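Local coordinates for bifunctional protein PutA (PDB 5UR2), which probably oxidises L-proline to L-glutamate in two steps, joining a flavin-dependent proline dehydrogenase to an NAD-dependent L-glutamate gamma-semialdehyde dehydrogenase in one chain, at residues B[236-244]-B[300-310]; B[273-281]-B[322-333]. All coordinates share one frame; numbering follows the deposited sequence.

Contact 1 of 2, residues B[236-244]-B[300-310]; sequences VNLDMEQYS and RLVKGAYWDYE. With P5F (N-propargylglycine-modified flavin adenine dinucleotide), chain F.
Y306 and E310 hold the backbone of E241 to Y243 at the tight end of this contact. Against the ring of Y306, E241 C lies 3.5 Å from CE2, Q242 N sits over one face toward the rim, and A305 CB backs the opposite face. The carboxylate of E310 takes the amide of Y243, with N 2.7 Å from OE2 on the syn side and the N-H nearly straight at 158°. Bent at chi2 (-63°), the E310 chain brings its other oxygen, OE1, to a water that also reaches S244 N weakly. Here the contact loosens: the Y309 ring merely flanks Q242 CB, its CE2 3.9 Å away, and S244 is exposed to solvent.

At the strand end, R300 lays its guanidinium flat against the amide of N237, the planes 4° apart, and its NH1 meets D239 OD1 at 2.9 Å in a salt bridge whose hydrogen bond is weak. Between the two ends the modified flavin lies against both segments: M240 N donates to O4, flavin N3 to M240 O, and A305 N to O2. Strand 268-273 runs between strands 235-238 and 298-302 of the barrel, and its V271 touches both N237 and R300, while helix 246-257 packs on M240.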
# COMPACT_ATOMS: atom_id res chain seq x y z
N VAL B 236 37.66 48.67 0.95
CA VAL B 236 36.30 48.12 0.86
C VAL B 236 36.39 46.73 0.27
O VAL B 236 36.87 46.54 -0.86
CB VAL B 236 35.37 49.01 0.03
CG1 VAL B 236 33.95 48.47 0.11
CG2 VAL B 236 35.42 50.42 0.55
N ASN B 237 35.93 45.74 1.04
CA ASN B 237 35.93 44.34 0.65
C ASN B 237 34.49 43.88 0.42
O ASN B 237 33.62 44.12 1.26
CB ASN B 237 36.61 43.48 1.72
CG ASN B 237 36.96 42.11 1.20
OD1 ASN B 237 36.10 41.23 1.13
ND2 ASN B 237 38.22 41.92 0.83
N LEU B 238 34.25 43.22 -0.70
CA LEU B 238 32.95 42.66 -1.02
C LEU B 238 32.98 41.19 -0.61
O LEU B 238 33.82 40.43 -1.11
CB LEU B 238 32.62 42.80 -2.51
CG LEU B 238 31.20 42.41 -2.94
CD1 LEU B 238 30.18 43.28 -2.20
CD2 LEU B 238 31.00 42.52 -4.44
N ASP B 239 32.11 40.82 0.35
CA ASP B 239 32.06 39.43 0.79
C ASP B 239 31.45 38.55 -0.30
O ASP B 239 30.89 39.02 -1.29
CB ASP B 239 31.29 39.28 2.10
CG ASP B 239 32.08 39.81 3.32
OD1 ASP B 239 33.33 39.89 3.27
OD2 ASP B 239 31.46 40.13 4.35
N MET B 240 31.57 37.24 -0.11
CA MET B 240 30.96 36.27 -1.01
C MET B 240 29.95 35.45 -0.23
O MET B 240 30.30 34.83 0.78
CB MET B 240 31.99 35.34 -1.65
CG MET B 240 31.35 34.46 -2.70
SD MET B 240 30.67 35.42 -4.06
CE MET B 240 32.21 35.83 -4.90
N GLU B 241 28.72 35.45 -0.72
CA GLU B 241 27.62 34.75 -0.08
C GLU B 241 27.40 33.39 -0.74
O GLU B 241 28.36 32.79 -1.25
CB GLU B 241 26.35 35.62 -0.12
CG GLU B 241 26.52 36.91 0.69
CD GLU B 241 25.54 38.01 0.29
OE1 GLU B 241 25.73 38.59 -0.80
OE2 GLU B 241 24.61 38.32 1.07
N GLN B 242 26.16 32.90 -0.74
CA GLN B 242 25.87 31.54 -1.19
C GLN B 242 26.07 31.38 -2.70
O GLN B 242 26.19 32.35 -3.45
CB GLN B 242 24.45 31.13 -0.79
CG GLN B 242 23.37 31.97 -1.43
CD GLN B 242 23.06 33.24 -0.64
OE1 GLN B 242 23.66 33.53 0.41
NE2 GLN B 242 22.12 34.03 -1.17
N TYR B 243 26.10 30.12 -3.13
CA TYR B 243 26.46 29.84 -4.52
C TYR B 243 25.47 30.45 -5.51
O TYR B 243 25.87 30.84 -6.61
CB TYR B 243 26.57 28.33 -4.73
CG TYR B 243 27.19 27.97 -6.07
CD1 TYR B 243 28.55 28.19 -6.31
CD2 TYR B 243 26.43 27.42 -7.10
CE1 TYR B 243 29.13 27.86 -7.52
CE2 TYR B 243 27.00 27.08 -8.32
CZ TYR B 243 28.35 27.30 -8.52
OH TYR B 243 28.93 26.97 -9.73
N SER B 244 24.19 30.57 -5.13
CA SER B 244 23.20 31.14 -6.05
C SER B 244 23.52 32.59 -6.45
O SER B 244 22.98 33.07 -7.45
CB SER B 244 21.81 31.07 -5.42
OG SER B 244 21.80 31.80 -4.19
N ARG B 300 40.42 37.91 -1.03
CA ARG B 300 40.44 37.28 0.29
C ARG B 300 40.06 35.82 0.10
O ARG B 300 38.90 35.50 -0.18
CB ARG B 300 39.49 37.96 1.27
CG ARG B 300 39.44 37.25 2.61
CD ARG B 300 38.23 37.65 3.41
NE ARG B 300 38.26 39.06 3.78
CZ ARG B 300 37.17 39.73 4.17
NH1 ARG B 300 35.99 39.10 4.21
NH2 ARG B 300 37.26 41.01 4.50
N LEU B 301 41.03 34.93 0.24
CA LEU B 301 40.81 33.52 -0.04
C LEU B 301 40.34 32.84 1.25
O LEU B 301 41.04 32.87 2.27
CB LEU B 301 42.09 32.88 -0.58
CG LEU B 301 42.00 31.45 -1.10
CD1 LEU B 301 41.07 31.33 -2.31
CD2 LEU B 301 43.41 30.95 -1.44
N VAL B 302 39.12 32.30 1.22
CA VAL B 302 38.54 31.58 2.35
C VAL B 302 38.25 30.16 1.88
O VAL B 302 38.41 29.84 0.71
CB VAL B 302 37.26 32.25 2.90
CG1 VAL B 302 37.48 33.73 3.13
CG2 VAL B 302 36.08 32.05 1.94
N LYS B 303 37.82 29.31 2.81
CA LYS B 303 37.33 28.01 2.36
C LYS B 303 35.85 28.06 2.00
O LYS B 303 35.49 27.76 0.86
CB LYS B 303 37.66 26.92 3.40
CG LYS B 303 39.15 26.66 3.36
CD LYS B 303 39.66 25.65 4.33
CE LYS B 303 41.19 25.73 4.34
NZ LYS B 303 41.81 24.88 5.37
N GLY B 304 35.00 28.50 2.93
CA GLY B 304 33.58 28.68 2.62
C GLY B 304 32.66 28.45 3.81
O GLY B 304 32.89 27.54 4.60
N ALA B 305 31.62 29.27 3.93
CA ALA B 305 30.76 29.28 5.12
C ALA B 305 29.42 28.56 4.96
O ALA B 305 28.67 28.45 5.93
CB ALA B 305 30.47 30.73 5.55
N TYR B 306 29.08 28.09 3.76
CA TYR B 306 27.72 27.60 3.53
C TYR B 306 27.70 26.12 3.13
O TYR B 306 26.85 25.70 2.34
CB TYR B 306 27.02 28.46 2.48
CG TYR B 306 27.09 29.96 2.75
CD1 TYR B 306 26.17 30.59 3.58
CD2 TYR B 306 28.08 30.76 2.16
CE1 TYR B 306 26.23 31.96 3.84
CE2 TYR B 306 28.16 32.12 2.41
CZ TYR B 306 27.23 32.72 3.25
OH TYR B 306 27.29 34.07 3.51
N TRP B 307 28.62 25.32 3.68
CA TRP B 307 28.82 23.96 3.19
C TRP B 307 27.56 23.12 3.36
O TRP B 307 27.07 22.52 2.40
CB TRP B 307 30.02 23.29 3.87
CG TRP B 307 30.36 21.99 3.20
CD1 TRP B 307 31.19 21.82 2.15
CD2 TRP B 307 29.83 20.69 3.51
NE1 TRP B 307 31.24 20.49 1.79
CE2 TRP B 307 30.41 19.77 2.61
CE3 TRP B 307 28.92 20.21 4.47
CZ2 TRP B 307 30.13 18.41 2.64
CZ3 TRP B 307 28.63 18.85 4.50
CH2 TRP B 307 29.24 17.96 3.59
N ASP B 308 27.05 23.02 4.59
CA ASP B 308 25.81 22.27 4.83
C ASP B 308 24.67 22.79 3.97
O ASP B 308 23.93 22.01 3.36
CB ASP B 308 25.42 22.31 6.30
CG ASP B 308 26.40 21.57 7.19
OD1 ASP B 308 26.44 20.33 7.12
OD2 ASP B 308 27.13 22.24 7.94
N TYR B 309 24.48 24.12 3.94
CA TYR B 309 23.42 24.70 3.13
C TYR B 309 23.53 24.28 1.67
O TYR B 309 22.53 23.90 1.04
CB TYR B 309 23.43 26.23 3.25
CG TYR B 309 22.53 26.92 2.24
CD1 TYR B 309 21.16 27.11 2.50
CD2 TYR B 309 23.03 27.37 1.02
CE1 TYR B 309 20.34 27.75 1.56
CE2 TYR B 309 22.21 28.00 0.09
CZ TYR B 309 20.87 28.20 0.37
OH TYR B 309 20.07 28.82 -0.57
N GLU B 310 24.74 24.34 1.10
CA GLU B 310 24.89 24.05 -0.33
C GLU B 310 24.57 22.59 -0.65
O GLU B 310 23.94 22.30 -1.68
CB GLU B 310 26.29 24.42 -0.82
CG GLU B 310 26.72 25.90 -0.68
CD GLU B 310 25.89 26.88 -1.50
OE1 GLU B 310 25.00 26.47 -2.28
OE2 GLU B 310 26.13 28.10 -1.37
PA P5F F . 39.30 24.39 8.34
O1A P5F F . 40.75 24.05 7.88
O2A P5F F . 38.72 23.60 9.40
O5B P5F F . 38.24 24.23 7.28
C5B P5F F . 36.84 24.12 7.52
C4B P5F F . 36.10 24.33 6.19
O4B P5F F . 36.22 23.25 5.30
C3B P5F F . 34.63 24.59 6.26
O3B P5F F . 34.33 25.88 6.64
C2B P5F F . 34.18 24.29 4.89
O2B P5F F . 34.43 25.38 4.07
C1B P5F F . 35.08 23.17 4.49
N9A P5F F . 34.51 21.86 4.65
C8A P5F F . 34.01 21.28 5.81
N7A P5F F . 33.60 20.04 5.53
C5A P5F F . 33.82 19.76 4.18
C6A P5F F . 33.58 18.67 3.35
N6A P5F F . 32.98 17.47 3.86
N1A P5F F . 33.90 18.72 2.04
C2A P5F F . 34.47 19.83 1.51
N3A P5F F . 34.69 20.92 2.30
C4A P5F F . 34.39 20.92 3.60
N1 P5F F . 33.21 32.28 4.18
C2 P5F F . 32.44 32.57 2.99
O2 P5F F . 31.85 31.52 2.32
N3 P5F F . 32.31 33.91 2.52
C4 P5F F . 32.91 35.01 3.18
O4 P5F F . 32.73 36.30 2.66
C4X P5F F . 33.70 34.70 4.44
N5 P5F F . 34.25 35.77 5.28
C5X P5F F . 35.34 35.37 6.19
C6 P5F F . 36.32 36.40 6.67
C7 P5F F . 37.42 36.01 7.47
C7M P5F F . 38.40 37.06 7.95
C8 P5F F . 37.61 34.64 7.83
C8M P5F F . 38.77 34.19 8.68
C9 P5F F . 36.69 33.66 7.38
C9A P5F F . 35.53 34.06 6.54
N10 P5F F . 34.59 33.05 6.06
C10 P5F F . 33.82 33.38 4.89
C1' P5F F . 34.55 31.67 6.60
C2' P5F F . 35.61 30.76 5.96
O2' P5F F . 35.26 30.54 4.65
C3' P5F F . 35.80 29.41 6.66
O3' P5F F . 34.62 28.71 6.59
C4' P5F F . 36.20 29.49 8.13
O4' P5F F . 36.91 30.67 8.29
C5' P5F F . 36.94 28.26 8.68
O5' P5F F . 37.87 27.70 7.78
P P5F F . 39.34 27.14 8.18
O1P P5F F . 40.47 27.19 7.08
O2P P5F F . 39.59 27.93 9.52
O3P P5F F . 39.00 25.72 8.93
C21 P5F F . 31.92 36.65 6.07
C22 P5F F . 33.15 36.30 5.64
C23 P5F F . 30.83 37.11 5.09
O HOH W 1 23.16 28.31 -3.58

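Contact 2 of 2, residues B[273-281]-B[322-333]; sequences QAYLRDSFE and PVYTNKAESDAN. With P5F (N-propargylglycine-modified flavin adenine dinucleotide), chain F.
V323 CG1 stands almost exactly over the centre of the Y275 ring, 3.6 Å from its centroid and 1° off the normal, a clean CH-pi contact. The same methyl touches L276 CD2 at 3.8 Å, so one valine branch joins both side chains. With CG wedged between its backbone N and carbonyl carbon (chi1 74°), Y275 keeps its ring alongside the valine, and its hydroxyl reaches Y306 N.

Around this centre the backbones meet in a single bridge at L276 and V323. Y324 N donates to Y275 O, and R277 N to P322 O, the latter at 172°. The ring of Y324 then takes R277 CG over one face, while A274 O lies at its edge. Fully extended from CG to NE, the arginine carries its guanidinium over Y324 CA; NE and NH2 make weak bonds to V323 O, and NH2 is also held by T454.

Farther out, N333 ND2 serves two acceptors: A274 O at 2.9 Å, approached on a lone pair in the carbonyl plane, and, weakly, S279 OG at 2.8 Å. That serine hydroxyl in turn donates to L276 O, which also receives S279 N. A water joins N333 OD1, Y324 OH and F280 N.

On the cofactor side, S330 OG donates to N3A of the adenine at 2.8 Å, and K327 NZ, salt-bridged to D331, donates to O1A of the diphosphate. Polar groups that tie the two segments together thus adjoin those that fix the nucleotide half of the flavin, and the lysine probably offsets part of the diphosphate's negative charge.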
# COMPACT_ATOMS: atom_id res chain seq x y z
N GLN B 273 35.85 31.46 -2.48
CA GLN B 273 35.65 30.32 -1.58
C GLN B 273 36.26 29.07 -2.20
O GLN B 273 35.74 28.53 -3.18
CB GLN B 273 34.17 30.09 -1.30
CG GLN B 273 33.46 31.31 -0.65
CD GLN B 273 32.06 31.53 -1.18
OE1 GLN B 273 31.82 31.38 -2.38
NE2 GLN B 273 31.13 31.90 -0.29
N ALA B 274 37.37 28.58 -1.62
CA ALA B 274 38.06 27.44 -2.17
C ALA B 274 37.27 26.14 -2.05
O ALA B 274 37.64 25.15 -2.69
CB ALA B 274 39.43 27.26 -1.49
N TYR B 275 36.20 26.09 -1.27
CA TYR B 275 35.46 24.84 -1.25
C TYR B 275 34.54 24.69 -2.45
O TYR B 275 33.87 23.65 -2.56
CB TYR B 275 34.68 24.69 0.08
CG TYR B 275 33.43 25.53 0.31
CD1 TYR B 275 33.06 26.59 -0.53
CD2 TYR B 275 32.61 25.26 1.42
CE1 TYR B 275 31.89 27.35 -0.27
CE2 TYR B 275 31.46 26.00 1.68
CZ TYR B 275 31.09 27.03 0.84
OH TYR B 275 29.95 27.76 1.14
N LEU B 276 34.49 25.69 -3.34
CA LEU B 276 33.71 25.58 -4.57
C LEU B 276 34.53 24.88 -5.65
O LEU B 276 35.73 25.14 -5.81
CB LEU B 276 33.27 26.95 -5.08
CG LEU B 276 32.27 27.70 -4.19
CD1 LEU B 276 31.89 29.04 -4.82
CD2 LEU B 276 31.05 26.83 -3.90
N ARG B 277 33.85 24.01 -6.42
CA ARG B 277 34.52 23.30 -7.51
C ARG B 277 35.03 24.25 -8.60
O ARG B 277 36.03 23.93 -9.27
CB ARG B 277 33.57 22.25 -8.13
CG ARG B 277 33.18 21.15 -7.14
CD ARG B 277 32.07 20.20 -7.65
NE ARG B 277 31.69 19.30 -6.56
CZ ARG B 277 32.34 18.18 -6.24
NH1 ARG B 277 33.41 17.80 -6.92
NH2 ARG B 277 31.94 17.45 -5.21
N ASP B 278 34.40 25.41 -8.79
CA ASP B 278 34.81 26.30 -9.87
C ASP B 278 35.70 27.44 -9.40
O ASP B 278 36.02 28.34 -10.18
CB ASP B 278 33.57 26.82 -10.63
CG ASP B 278 32.64 27.67 -9.78
OD1 ASP B 278 33.02 28.05 -8.65
OD2 ASP B 278 31.51 27.96 -10.26
N SER B 279 36.17 27.37 -8.16
CA SER B 279 36.91 28.49 -7.60
C SER B 279 38.30 28.65 -8.23
O SER B 279 38.78 29.79 -8.38
CB SER B 279 36.98 28.33 -6.08
OG SER B 279 37.52 27.05 -5.72
N PHE B 280 38.97 27.56 -8.60
CA PHE B 280 40.27 27.76 -9.24
C PHE B 280 40.11 28.42 -10.60
O PHE B 280 40.92 29.28 -10.97
CB PHE B 280 41.05 26.43 -9.34
CG PHE B 280 42.42 26.58 -9.96
CD1 PHE B 280 43.38 27.41 -9.38
CD2 PHE B 280 42.78 25.83 -11.08
CE1 PHE B 280 44.67 27.54 -9.95
CE2 PHE B 280 44.05 25.93 -11.64
CZ PHE B 280 45.00 26.80 -11.07
N GLU B 281 39.07 28.06 -11.35
CA GLU B 281 38.83 28.76 -12.61
C GLU B 281 38.53 30.23 -12.39
O GLU B 281 38.99 31.08 -13.16
CB GLU B 281 37.70 28.08 -13.39
CG GLU B 281 38.14 26.79 -14.08
CD GLU B 281 36.97 25.90 -14.48
OE1 GLU B 281 36.35 25.26 -13.59
OE2 GLU B 281 36.66 25.85 -15.69
N PRO B 322 27.67 22.09 -5.72
CA PRO B 322 28.76 22.99 -6.13
C PRO B 322 29.98 22.96 -5.22
O PRO B 322 31.03 23.48 -5.63
CB PRO B 322 28.10 24.38 -6.11
CG PRO B 322 27.10 24.28 -5.06
CD PRO B 322 26.54 22.85 -5.16
N VAL B 323 29.88 22.41 -4.01
CA VAL B 323 31.03 22.31 -3.11
C VAL B 323 31.66 20.93 -3.27
O VAL B 323 31.00 19.97 -3.67
CB VAL B 323 30.65 22.58 -1.64
CG1 VAL B 323 30.28 24.05 -1.44
CG2 VAL B 323 29.48 21.68 -1.21
N TYR B 324 32.96 20.85 -3.00
CA TYR B 324 33.57 19.55 -2.75
C TYR B 324 32.90 18.93 -1.54
O TYR B 324 32.44 19.64 -0.64
CB TYR B 324 35.08 19.67 -2.46
CG TYR B 324 35.88 20.30 -3.56
CD1 TYR B 324 36.14 19.60 -4.74
CD2 TYR B 324 36.37 21.59 -3.42
CE1 TYR B 324 36.90 20.19 -5.76
CE2 TYR B 324 37.11 22.19 -4.43
CZ TYR B 324 37.37 21.49 -5.59
OH TYR B 324 38.11 22.08 -6.57
N THR B 325 32.84 17.60 -1.52
CA THR B 325 32.27 16.94 -0.36
C THR B 325 33.30 16.09 0.39
O THR B 325 32.95 15.41 1.35
CB THR B 325 31.04 16.11 -0.76
OG1 THR B 325 31.36 15.25 -1.84
CG2 THR B 325 29.90 17.06 -1.20
N ASN B 326 34.56 16.14 -0.01
CA ASN B 326 35.68 15.62 0.76
C ASN B 326 36.46 16.82 1.28
O ASN B 326 36.93 17.64 0.48
CB ASN B 326 36.53 14.69 -0.12
CG ASN B 326 37.88 14.31 0.51
OD1 ASN B 326 38.16 14.58 1.67
ND2 ASN B 326 38.70 13.64 -0.28
N LYS B 327 36.61 16.93 2.60
CA LYS B 327 37.16 18.17 3.14
C LYS B 327 38.61 18.39 2.69
O LYS B 327 39.05 19.53 2.54
CB LYS B 327 37.05 18.18 4.67
CG LYS B 327 37.26 19.58 5.27
CD LYS B 327 38.67 19.72 5.89
CE LYS B 327 38.91 21.13 6.44
NZ LYS B 327 40.30 21.28 6.99
N ALA B 328 39.36 17.30 2.48
CA ALA B 328 40.71 17.43 1.95
C ALA B 328 40.73 18.03 0.55
O ALA B 328 41.72 18.68 0.18
CB ALA B 328 41.42 16.06 1.98
N GLU B 329 39.68 17.82 -0.25
CA GLU B 329 39.59 18.51 -1.55
C GLU B 329 39.59 20.02 -1.37
O GLU B 329 40.24 20.74 -2.13
CB GLU B 329 38.34 18.11 -2.33
CG GLU B 329 38.37 16.77 -3.00
CD GLU B 329 37.10 16.49 -3.80
OE1 GLU B 329 35.99 16.48 -3.22
OE2 GLU B 329 37.22 16.32 -5.04
N SER B 330 38.84 20.53 -0.37
CA SER B 330 38.82 21.97 -0.14
C SER B 330 40.20 22.49 0.28
O SER B 330 40.68 23.49 -0.26
CB SER B 330 37.78 22.32 0.92
OG SER B 330 36.48 22.04 0.44
N ASP B 331 40.85 21.80 1.22
CA ASP B 331 42.19 22.21 1.64
C ASP B 331 43.15 22.19 0.45
O ASP B 331 43.86 23.17 0.20
CB ASP B 331 42.71 21.26 2.73
CG ASP B 331 41.95 21.39 4.06
OD1 ASP B 331 41.22 22.39 4.30
OD2 ASP B 331 42.11 20.47 4.90
N ALA B 332 43.12 21.11 -0.33
CA ALA B 332 44.06 20.99 -1.45
C ALA B 332 43.80 22.08 -2.49
O ALA B 332 44.74 22.66 -3.03
CB ALA B 332 43.96 19.61 -2.10
N ASN B 333 42.53 22.35 -2.77
CA ASN B 333 42.19 23.41 -3.71
C ASN B 333 42.58 24.78 -3.15
O ASN B 333 43.01 25.66 -3.91
CB ASN B 333 40.69 23.36 -4.02
CG ASN B 333 40.32 24.27 -5.15
OD1 ASN B 333 40.72 24.03 -6.30
ND2 ASN B 333 39.56 25.32 -4.86
PA P5F F . 39.30 24.39 8.34
O1A P5F F . 40.75 24.05 7.88
O2A P5F F . 38.72 23.60 9.40
O5B P5F F . 38.24 24.23 7.28
C5B P5F F . 36.84 24.12 7.52
C4B P5F F . 36.10 24.33 6.19
O4B P5F F . 36.22 23.25 5.30
C3B P5F F . 34.63 24.59 6.26
O3B P5F F . 34.33 25.88 6.64
C2B P5F F . 34.18 24.29 4.89
O2B P5F F . 34.43 25.38 4.07
C1B P5F F . 35.08 23.17 4.49
N9A P5F F . 34.51 21.86 4.65
C8A P5F F . 34.01 21.28 5.81
N7A P5F F . 33.60 20.04 5.53
C5A P5F F . 33.82 19.76 4.18
C6A P5F F . 33.58 18.67 3.35
N6A P5F F . 32.98 17.47 3.86
N1A P5F F . 33.90 18.72 2.04
C2A P5F F . 34.47 19.83 1.51
N3A P5F F . 34.69 20.92 2.30
C4A P5F F . 34.39 20.92 3.60
N1 P5F F . 33.21 32.28 4.18
C2 P5F F . 32.44 32.57 2.99
O2 P5F F . 31.85 31.52 2.32
N3 P5F F . 32.31 33.91 2.52
C4 P5F F . 32.91 35.01 3.18
O4 P5F F . 32.73 36.30 2.66
C4X P5F F . 33.70 34.70 4.44
N5 P5F F . 34.25 35.77 5.28
C5X P5F F . 35.34 35.37 6.19
C6 P5F F . 36.32 36.40 6.67
C7 P5F F . 37.42 36.01 7.47
C7M P5F F . 38.40 37.06 7.95
C8 P5F F . 37.61 34.64 7.83
C8M P5F F . 38.77 34.19 8.68
C9 P5F F . 36.69 33.66 7.38
C9A P5F F . 35.53 34.06 6.54
N10 P5F F . 34.59 33.05 6.06
C10 P5F F . 33.82 33.38 4.89
C1' P5F F . 34.55 31.67 6.60
C2' P5F F . 35.61 30.76 5.96
O2' P5F F . 35.26 30.54 4.65
C3' P5F F . 35.80 29.41 6.66
O3' P5F F . 34.62 28.71 6.59
C4' P5F F . 36.20 29.49 8.13
O4' P5F F . 36.91 30.67 8.29
C5' P5F F . 36.94 28.26 8.68
O5' P5F F . 37.87 27.70 7.78
P P5F F . 39.34 27.14 8.18
O1P P5F F . 40.47 27.19 7.08
O2P P5F F . 39.59 27.93 9.52
O3P P5F F . 39.00 25.72 8.93
C21 P5F F . 31.92 36.65 6.07
C22 P5F F . 33.15 36.30 5.64
C23 P5F F . 30.83 37.11 5.09
O HOH W 2 38.57 24.73 -7.99
O HOH W 3 31.40 25.23 -7.96

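How the contacts relate
Both contacts belong to the eight-stranded parallel barrel of the proline dehydrogenase region, their centres about 12 Å apart. Their segments alternate along the chain, 236-244, 273-281, 300-310, 322-333; the first three finish or follow the consecutive strands 235-238, 268-273 and 298-302, and the fourth leads into helix 327-343. The contacts meet directly: K303 NZ of contact 1 forms a 2.8 Å salt bridge with D331 OD1 of contact 2, and M240 packs on Q273. One modified flavin spans both, its adenine between W307 and 322-333, its isoalloxazine bonded by contact 1 and also by Q273. The loops thus build one cofactor site at the strands' C-terminal ends, where TIM barrels carry their active sites.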